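Side-chain contacts in AgaA (Rhizobium radiobacter, PDB 6HLX), which captures the opine agropinic acid in the periplasm as the substrate-binding component of an ABC import system: residues N300-H305 / E442-V447; L243-K248 / Q259-A264. One frame throughout, in Å; residues are numbered along the deposited sequence.

In the fold
Contacts 2 and 1 follow one another along the chain: residues 243-248 and 259-264 have met before 300-305 is reached, whose partner 442-447 comes 137 residues later. Their centres nevertheless lie about 9 Å apart. Strands 240-245 and 446-451 are antiparallel neighbours in a six-stranded mixed sheet, where Val-447 and Leu-243 are joined by a backbone hydrogen bond. Helix 255-264 is the other shared element, since the loop 300-305 runs past it and His-305 is bonded through its backbone to Tyr-263. Sequence-distant pieces thus converge on one side of the chain's centre, and through Gln-244 this sheet also reaches the agropinic acid pocket.

Contact 1. Residues N300-H305 / E442-V447; sequences NYFSHH and ELSPLV. With ZN (zinc ion), chain P.
Ser-444 OG is a small hydroxyl with two distinct neighbours: it is hydrogen-bonded to the carbonyl O of Leu-441, one turn back, while the ring of Phe-302 meets it edge-on. The ring atom CZ of Phe-302 lies 3.2 Å from Ser-444 OG, which sits near the ring plane, so a C-H edge and not the pi cloud faces the oxygen. With chi1 at -65°, the Phe-302 ring swings to the side of its own backbone N and its far edge extends to the serine. One ring face receives Tyr-301, whose CD1 stands 3.5 Å above the plane over the centre; Tyr-263 adds an edge-to-face partner from helix 255-264.

Tyr-301 takes the other course, its CG anti to the backbone N (chi1 -179°), and its OH comes 4.0 Å from CA of Glu-442. That touch is mere packing; the polar link between the two runs through Gln-259, whose NE2 is hydrogen-bonded to Tyr-301 OH and weakly to the Glu-442 carbonyl.

At the far end of the loop, His-304 NE2 binds a zinc ion at 2.0 Å, and a water oxygen is a second ligand of that zinc ion, at 1.9 Å. The other ring nitrogen, ND1, makes a weak hydrogen bond to the Tyr-263 carbonyl, which may help to set the rotation of the imidazole.

Two neighbouring aromatic residues of the loop before helix 306-315 thus pack against a helix-to-strand junction of this periplasmic binding protein fold: helix 426-443 stops at Leu-443, and Ser-444, with positive phi, is the first residue beyond it, before strand 446-451.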
ATOM      1  N   ASN A 300       7.342  18.383  15.762  1.00 29.07           N
ATOM      2  CA  ASN A 300       6.310  19.338  16.130  1.00 29.20           C
ATOM      3  C   ASN A 300       6.377  20.592  15.278  1.00 32.08           C
ATOM      4  O   ASN A 300       6.141  21.703  15.768  1.00 32.54           O
ATOM      5  CB  ASN A 300       6.348  19.622  17.629  1.00 32.61           C
ATOM      6  CG  ASN A 300       5.836  18.444  18.409  1.00 47.56           C
ATOM      7  OD1 ASN A 300       4.627  18.215  18.510  1.00 36.26           O
ATOM      8  ND2 ASN A 300       6.748  17.654  18.941  1.00 41.14           N
ATOM      9  N   TYR A 301       6.638  20.399  13.965  1.00 27.84           N
ATOM     10  CA  TYR A 301       6.680  21.517  13.022  1.00 28.13           C
ATOM     11  C   TYR A 301       5.329  22.218  13.023  1.00 31.25           C
ATOM     12  O   TYR A 301       5.269  23.456  13.127  1.00 31.08           O
ATOM     13  CB  TYR A 301       7.047  21.014  11.619  1.00 28.45           C
ATOM     14  CG  TYR A 301       7.139  22.115  10.591  1.00 29.56           C
ATOM     15  CD1 TYR A 301       6.025  22.497   9.849  1.00 30.96           C
ATOM     16  CD2 TYR A 301       8.350  22.755  10.331  1.00 30.01           C
ATOM     17  CE1 TYR A 301       6.107  23.504   8.889  1.00 30.52           C
ATOM     18  CE2 TYR A 301       8.453  23.734   9.347  1.00 30.86           C
ATOM     19  CZ  TYR A 301       7.326  24.114   8.636  1.00 34.88           C
ATOM     20  OH  TYR A 301       7.417  25.089   7.676  1.00 33.28           O
ATOM     21  N   PHE A 302       4.240  21.424  12.942  1.00 26.52           N
ATOM     22  CA  PHE A 302       2.893  21.983  12.994  1.00 25.69           C
ATOM     23  C   PHE A 302       2.357  21.871  14.417  1.00 32.18           C
ATOM     24  O   PHE A 302       2.943  21.192  15.262  1.00 31.52           O
ATOM     25  CB  PHE A 302       1.955  21.239  12.013  1.00 25.49           C
ATOM     26  CG  PHE A 302       2.325  21.413  10.563  1.00 25.46           C
ATOM     27  CD1 PHE A 302       2.146  22.639   9.924  1.00 28.11           C
ATOM     28  CD2 PHE A 302       2.855  20.354   9.832  1.00 25.62           C
ATOM     29  CE1 PHE A 302       2.524  22.813   8.591  1.00 29.11           C
ATOM     30  CE2 PHE A 302       3.209  20.520   8.493  1.00 28.77           C
ATOM     31  CZ  PHE A 302       3.054  21.754   7.885  1.00 27.66           C
ATOM     32  N   SER A 303       1.239  22.548  14.667  1.00 31.08           N
ATOM     33  CA  SER A 303       0.476  22.501  15.901  1.00 31.33           C
ATOM     34  C   SER A 303      -0.945  22.826  15.505  1.00 35.76           C
ATOM     35  O   SER A 303      -1.173  23.206  14.354  1.00 35.07           O
ATOM     36  CB  SER A 303       1.003  23.526  16.901  1.00 35.53           C
ATOM     37  OG  SER A 303       0.930  24.836  16.366  1.00 39.20           O
ATOM     38  N   HIS A 304      -1.908  22.678  16.423  1.00 33.97           N
ATOM     39  CA  HIS A 304      -3.271  23.072  16.102  1.00 34.37           C
ATOM     40  C   HIS A 304      -3.403  24.555  16.427  1.00 37.79           C
ATOM     41  O   HIS A 304      -3.278  24.950  17.592  1.00 38.67           O
ATOM     42  CB  HIS A 304      -4.326  22.252  16.844  1.00 35.37           C
ATOM     43  CG  HIS A 304      -5.717  22.659  16.488  1.00 39.31           C
ATOM     44  ND1 HIS A 304      -6.129  22.764  15.169  1.00 40.82           N
ATOM     45  CD2 HIS A 304      -6.750  22.996  17.293  1.00 42.11           C
ATOM     46  CE1 HIS A 304      -7.393  23.151  15.217  1.00 40.60           C
ATOM     47  NE2 HIS A 304      -7.810  23.298  16.471  1.00 41.68           N
ATOM     48  N   HIS A 305      -3.626  25.379  15.392  1.00 32.29           N
ATOM     49  CA  HIS A 305      -3.718  26.821  15.555  1.00 32.09           C
ATOM     50  C   HIS A 305      -4.566  27.464  14.476  1.00 36.32           C
ATOM     51  O   HIS A 305      -4.060  27.851  13.423  1.00 36.19           O
ATOM     52  CB  HIS A 305      -2.302  27.422  15.605  1.00 31.80           C
ATOM     53  CG  HIS A 305      -2.242  28.607  16.480  1.00 34.18           C
ATOM     54  ND1 HIS A 305      -1.076  29.292  16.687  1.00 35.40           N
ATOM     55  CD2 HIS A 305      -3.247  29.237  17.141  1.00 33.12           C
ATOM     56  CE1 HIS A 305      -1.421  30.309  17.464  1.00 32.20           C
ATOM     57  NE2 HIS A 305      -2.702  30.232  17.824  1.00 29.58           N
ATOM     58  N   GLU A 442       8.383  22.464   4.497  1.00 23.67           N
ATOM     59  CA  GLU A 442       8.216  23.794   3.923  1.00 22.66           C
ATOM     60  C   GLU A 442       7.120  23.832   2.843  1.00 26.09           C
ATOM     61  O   GLU A 442       6.235  24.702   2.883  1.00 26.46           O
ATOM     62  CB  GLU A 442       9.554  24.276   3.344  1.00 24.07           C
ATOM     63  CG  GLU A 442       9.447  25.640   2.691  1.00 32.88           C
ATOM     64  CD  GLU A 442      10.705  26.124   1.994  1.00 57.26           C
ATOM     65  OE1 GLU A 442      10.648  27.211   1.376  1.00 51.42           O
ATOM     66  OE2 GLU A 442      11.740  25.421   2.060  1.00 46.78           O
ATOM     67  N   LEU A 443       7.175  22.887   1.900  1.00 23.69           N
ATOM     68  CA  LEU A 443       6.228  22.846   0.786  1.00 23.42           C
ATOM     69  C   LEU A 443       4.936  22.116   1.111  1.00 24.95           C
ATOM     70  O   LEU A 443       3.895  22.396   0.500  1.00 24.20           O
ATOM     71  CB  LEU A 443       6.884  22.264  -0.478  1.00 23.27           C
ATOM     72  CG  LEU A 443       8.104  23.016  -1.052  1.00 26.99           C
ATOM     73  CD1 LEU A 443       8.618  22.295  -2.276  1.00 26.78           C
ATOM     74  CD2 LEU A 443       7.769  24.462  -1.430  1.00 28.27           C
ATOM     75  N   SER A 444       4.993  21.188   2.083  1.00 21.82           N
ATOM     76  CA  SER A 444       3.859  20.369   2.512  1.00 21.52           C
ATOM     77  C   SER A 444       2.971  19.848   1.353  1.00 24.14           C
ATOM     78  O   SER A 444       1.749  20.041   1.401  1.00 24.42           O
ATOM     79  CB  SER A 444       3.026  21.118   3.548  1.00 24.60           C
ATOM     80  OG  SER A 444       3.700  21.112   4.795  1.00 27.81           O
ATOM     81  N   PRO A 445       3.537  19.191   0.309  1.00 22.16           N
ATOM     82  CA  PRO A 445       2.676  18.610  -0.745  1.00 21.73           C
ATOM     83  C   PRO A 445       1.749  17.545  -0.161  1.00 25.42           C
ATOM     84  O   PRO A 445       0.657  17.340  -0.669  1.00 25.55           O
ATOM     85  CB  PRO A 445       3.672  17.987  -1.720  1.00 22.78           C
ATOM     86  CG  PRO A 445       4.887  17.684  -0.879  1.00 26.31           C
ATOM     87  CD  PRO A 445       4.962  18.832   0.094  1.00 23.26           C
ATOM     88  N   LEU A 446       2.199  16.865   0.918  1.00 22.26           N
ATOM     89  CA  LEU A 446       1.412  15.872   1.657  1.00 21.12           C
ATOM     90  C   LEU A 446       1.229  16.424   3.067  1.00 22.78           C
ATOM     91  O   LEU A 446       2.150  17.022   3.618  1.00 21.93           O
ATOM     92  CB  LEU A 446       2.130  14.513   1.758  1.00 21.08           C
ATOM     93  CG  LEU A 446       2.193  13.561   0.529  1.00 24.22           C
ATOM     94  CD1 LEU A 446       0.794  13.164   0.016  1.00 23.89           C
ATOM     95  CD2 LEU A 446       3.077  14.095  -0.575  1.00 24.09           C
ATOM     96  N   VAL A 447       0.055  16.187   3.653  1.00 20.44           N
ATOM     97  CA  VAL A 447      -0.225  16.606   5.029  1.00 20.11           C
ATOM     98  C   VAL A 447      -0.586  15.338   5.798  1.00 23.37           C
ATOM     99  O   VAL A 447      -1.310  14.471   5.270  1.00 22.44           O
ATOM    100  CB  VAL A 447      -1.318  17.701   5.079  1.00 23.19           C
ATOM    101  CG1 VAL A 447      -1.949  17.785   6.463  1.00 23.95           C
ATOM    102  CG2 VAL A 447      -0.739  19.060   4.662  1.00 22.68           C
TER
HETATM  103 ZN    ZN P 615      -9.761  23.866  16.557  1.00 45.18          ZN
HETATM  104  O   HOH W   1     -10.646  23.444  14.894  1.00 34.61           O

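Contact 2. Residues L243-K248 / Q259-A264; sequences LQFNTK and QAIAYA. With G9Z (agropinic acid), chain E.
Ile-261 alone carries the helix side of this contact, dividing its two branches between two residues of the strand. Its CG2 methyl lies 3.7 Å from CD1 of Leu-243, and these two side chains cross at about a right angle. The longer branch bends toward the backbone N (chi1 -69°) and then extends, which brings CD1 to 3.7 Å from CE2 of Phe-245. That methyl stays near the plane of the phenyl ring, at its edge, so the approach is side-on rather than over a face. Phe-252, in the loop leading to the helix, meets the Phe-245 ring edge-to-face and also touches Ile-261.

Between Leu-243 and Phe-245 in sequence, Gln-244 turns to the opposite side of the strand. Its OE1 accepts a hydrogen bond of 2.6 Å from the hydroxyl OAS of agropinic acid. The amide is held from its other end, because NE2 donates to the carbonyls of Thr-402 and Asn-404.

Just past the strand, Asn-246 OD1 accepts from the backbone N of Lys-248 at 2.9 Å, closing an Asx turn; the donor nitrogen lies 27° off the plane of the side-chain carbonyl.

The chemistry therefore differs across the strand's two sides: across this contact strand and helix meet through apolar packing alone, with no hydrogen bond between the segments, whereas on the ligand side the two NE2 bonds probably fix the amide's rotation, so that OE1 faces the opine hydroxyl.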
ATOM      1  N   LEU A 243      -3.703  13.748   3.967  1.00 18.97           N
ATOM      2  CA  LEU A 243      -4.351  14.225   2.750  1.00 19.14           C
ATOM      3  C   LEU A 243      -3.369  14.271   1.598  1.00 22.28           C
ATOM      4  O   LEU A 243      -2.218  14.679   1.784  1.00 21.89           O
ATOM      5  CB  LEU A 243      -4.891  15.662   2.970  1.00 19.74           C
ATOM      6  CG  LEU A 243      -6.088  15.830   3.922  1.00 22.87           C
ATOM      7  CD1 LEU A 243      -6.255  17.290   4.311  1.00 23.46           C
ATOM      8  CD2 LEU A 243      -7.404  15.326   3.258  1.00 23.34           C
ATOM      9  N   GLN A 244      -3.870  13.940   0.409  1.00 18.66           N
ATOM     10  CA  GLN A 244      -3.195  14.095  -0.882  1.00 18.48           C
ATOM     11  C   GLN A 244      -3.968  15.203  -1.577  1.00 21.53           C
ATOM     12  O   GLN A 244      -5.206  15.220  -1.517  1.00 20.85           O
ATOM     13  CB  GLN A 244      -3.278  12.807  -1.723  1.00 18.83           C
ATOM     14  CG  GLN A 244      -2.374  11.719  -1.190  1.00 18.01           C
ATOM     15  CD  GLN A 244      -2.800  10.364  -1.659  1.00 22.22           C
ATOM     16  OE1 GLN A 244      -3.372   9.602  -0.880  1.00 22.28           O
ATOM     17  NE2 GLN A 244      -2.568  10.042  -2.940  1.00 19.86           N
ATOM     18  N   PHE A 245      -3.252  16.123  -2.216  1.00 17.82           N
ATOM     19  CA  PHE A 245      -3.853  17.280  -2.894  1.00 18.17           C
ATOM     20  C   PHE A 245      -3.612  17.239  -4.396  1.00 22.35           C
ATOM     21  O   PHE A 245      -2.465  17.027  -4.828  1.00 21.84           O
ATOM     22  CB  PHE A 245      -3.214  18.587  -2.358  1.00 20.62           C
ATOM     23  CG  PHE A 245      -3.355  18.808  -0.867  1.00 21.61           C
ATOM     24  CD1 PHE A 245      -2.403  18.325   0.017  1.00 22.47           C
ATOM     25  CD2 PHE A 245      -4.439  19.503  -0.351  1.00 22.68           C
ATOM     26  CE1 PHE A 245      -2.527  18.546   1.395  1.00 22.53           C
ATOM     27  CE2 PHE A 245      -4.568  19.708   1.025  1.00 24.65           C
ATOM     28  CZ  PHE A 245      -3.629  19.192   1.891  1.00 22.56           C
ATOM     29  N   ASN A 246      -4.644  17.544  -5.194  1.00 20.44           N
ATOM     30  CA  ASN A 246      -4.427  17.685  -6.626  1.00 20.96           C
ATOM     31  C   ASN A 246      -3.928  19.122  -6.809  1.00 22.88           C
ATOM     32  O   ASN A 246      -4.702  20.088  -6.638  1.00 22.06           O
ATOM     33  CB  ASN A 246      -5.712  17.465  -7.411  1.00 21.66           C
ATOM     34  CG  ASN A 246      -5.508  17.498  -8.892  1.00 28.08           C
ATOM     35  OD1 ASN A 246      -4.598  18.160  -9.398  1.00 25.89           O
ATOM     36  ND2 ASN A 246      -6.347  16.767  -9.626  1.00 25.26           N
ATOM     37  N   THR A 247      -2.641  19.265  -7.162  1.00 21.29           N
ATOM     38  CA  THR A 247      -2.024  20.591  -7.281  1.00 22.49           C
ATOM     39  C   THR A 247      -2.495  21.395  -8.514  1.00 26.82           C
ATOM     40  O   THR A 247      -2.123  22.581  -8.639  1.00 27.02           O
ATOM     41  CB  THR A 247      -0.503  20.521  -7.184  1.00 27.13           C
ATOM     42  OG1 THR A 247       0.011  19.908  -8.358  1.00 27.79           O
ATOM     43  CG2 THR A 247      -0.009  19.838  -5.903  1.00 23.43           C
ATOM     44  N   LYS A 248      -3.356  20.806  -9.374  1.00 24.73           N
ATOM     45  CA  LYS A 248      -3.990  21.555 -10.486  1.00 26.58           C
ATOM     46  C   LYS A 248      -5.207  22.340  -9.971  1.00 31.08           C
ATOM     47  O   LYS A 248      -5.685  23.255 -10.653  1.00 31.48           O
ATOM     48  CB  LYS A 248      -4.343  20.662 -11.684  1.00 29.32           C
ATOM     49  CG  LYS A 248      -3.119  20.337 -12.523  1.00 40.25           C
ATOM     50  CD  LYS A 248      -3.457  19.646 -13.832  1.00 46.26           C
ATOM     51  CE  LYS A 248      -2.262  19.665 -14.761  1.00 56.09           C
ATOM     52  NZ  LYS A 248      -2.514  18.891 -16.005  1.00 67.30           N
ATOM     53  N   GLN A 259      -0.256  24.156   4.178  1.00 23.91           N
ATOM     54  CA  GLN A 259       0.151  24.374   5.576  1.00 23.86           C
ATOM     55  C   GLN A 259      -1.024  24.873   6.408  1.00 28.35           C
ATOM     56  O   GLN A 259      -1.177  24.411   7.539  1.00 27.12           O
ATOM     57  CB  GLN A 259       1.332  25.361   5.695  1.00 25.31           C
ATOM     58  CG  GLN A 259       2.663  24.802   5.185  1.00 28.56           C
ATOM     59  CD  GLN A 259       3.858  25.307   5.982  1.00 41.25           C
ATOM     60  OE1 GLN A 259       3.730  26.045   6.950  1.00 37.21           O
ATOM     61  NE2 GLN A 259       5.048  24.886   5.623  1.00 29.51           N
ATOM     62  N   ALA A 260      -1.876  25.800   5.865  1.00 26.73           N
ATOM     63  CA  ALA A 260      -3.062  26.278   6.608  1.00 27.03           C
ATOM     64  C   ALA A 260      -3.929  25.088   7.047  1.00 29.88           C
ATOM     65  O   ALA A 260      -4.342  25.031   8.197  1.00 29.02           O
ATOM     66  CB  ALA A 260      -3.892  27.243   5.765  1.00 28.04           C
ATOM     67  N   ILE A 261      -4.150  24.121   6.144  1.00 25.15           N
ATOM     68  CA  ILE A 261      -4.913  22.900   6.438  1.00 24.72           C
ATOM     69  C   ILE A 261      -4.233  22.070   7.546  1.00 28.21           C
ATOM     70  O   ILE A 261      -4.919  21.617   8.459  1.00 28.41           O
ATOM     71  CB  ILE A 261      -5.182  22.119   5.149  1.00 26.42           C
ATOM     72  CG1 ILE A 261      -6.191  22.920   4.289  1.00 26.56           C
ATOM     73  CG2 ILE A 261      -5.720  20.719   5.470  1.00 26.89           C
ATOM     74  CD1 ILE A 261      -6.339  22.440   2.876  1.00 30.32           C
ATOM     75  N   ALA A 262      -2.890  21.939   7.493  1.00 25.27           N
ATOM     76  CA  ALA A 262      -2.115  21.233   8.530  1.00 25.01           C
ATOM     77  C   ALA A 262      -2.278  21.926   9.910  1.00 30.07           C
ATOM     78  O   ALA A 262      -2.327  21.239  10.928  1.00 30.20           O
ATOM     79  CB  ALA A 262      -0.650  21.184   8.144  1.00 25.70           C
ATOM     80  N   TYR A 263      -2.397  23.274   9.939  1.00 25.57           N
ATOM     81  CA  TYR A 263      -2.575  24.016  11.206  1.00 25.98           C
ATOM     82  C   TYR A 263      -4.031  24.014  11.692  1.00 31.74           C
ATOM     83  O   TYR A 263      -4.284  24.211  12.891  1.00 32.11           O
ATOM     84  CB  TYR A 263      -2.095  25.491  11.049  1.00 26.65           C
ATOM     85  CG  TYR A 263      -0.593  25.669  11.140  1.00 28.10           C
ATOM     86  CD1 TYR A 263       0.072  25.567  12.362  1.00 29.55           C
ATOM     87  CD2 TYR A 263       0.160  25.981  10.011  1.00 29.20           C
ATOM     88  CE1 TYR A 263       1.451  25.758  12.453  1.00 30.29           C
ATOM     89  CE2 TYR A 263       1.544  26.178  10.093  1.00 29.91           C
ATOM     90  CZ  TYR A 263       2.184  26.055  11.316  1.00 35.74           C
ATOM     91  OH  TYR A 263       3.541  26.221  11.411  1.00 37.23           O
ATOM     92  N   ALA A 264      -4.997  23.887  10.762  1.00 28.82           N
ATOM     93  CA  ALA A 264      -6.424  23.989  11.084  1.00 30.19           C
ATOM     94  C   ALA A 264      -7.079  22.717  11.580  1.00 34.02           C
ATOM     95  O   ALA A 264      -8.132  22.785  12.220  1.00 34.36           O
ATOM     96  CB  ALA A 264      -7.199  24.503   9.877  1.00 31.21           C
TER
HETATM   97  OAM G9Z E 604      -7.252  -0.434   0.335  1.00 19.83           O
HETATM   98  CAB G9Z E 604      -7.632   0.384   1.185  1.00 20.73           C
HETATM   99  CAC G9Z E 604      -8.945   0.397   1.698  1.00 21.35           C
HETATM  100  CB  G9Z E 604      -8.989   1.555   2.742  1.00 20.86           C
HETATM  101  CA  G9Z E 604      -7.653   2.265   2.602  1.00 19.50           C
HETATM  102  C   G9Z E 604      -7.013   2.414   3.873  1.00 21.29           C
HETATM  103  O   G9Z E 604      -6.319   1.459   4.320  1.00 20.70           O
HETATM  104  N   G9Z E 604      -6.894   1.421   1.622  1.00 18.24           N
HETATM  105  CAG G9Z E 604      -5.441   1.642   1.258  1.00 18.29           C
HETATM  106  CAH G9Z E 604      -5.315   2.766   0.228  1.00 20.27           C
HETATM  107  OAP G9Z E 604      -5.777   3.959   0.861  1.00 20.84           O
HETATM  108  CAI G9Z E 604      -3.877   2.962  -0.261  1.00 20.24           C
HETATM  109  OAQ G9Z E 604      -3.280   1.663  -0.503  1.00 19.16           O
HETATM  110  CAJ G9Z E 604      -3.828   3.752  -1.612  1.00 19.85           C
HETATM  111  OAR G9Z E 604      -2.460   3.903  -2.030  1.00 20.34           O
HETATM  112  CAK G9Z E 604      -4.552   5.120  -1.637  1.00 19.14           C
HETATM  113  OAT G9Z E 604      -4.664   5.579  -2.998  1.00 20.09           O
HETATM  114  CAL G9Z E 604      -3.877   6.166  -0.737  1.00 19.08           C
HETATM  115  OAS G9Z E 604      -4.673   7.370  -0.700  1.00 20.39           O
HETATM  116  OXT G9Z E 604      -7.202   3.488   4.506  1.00 20.87           O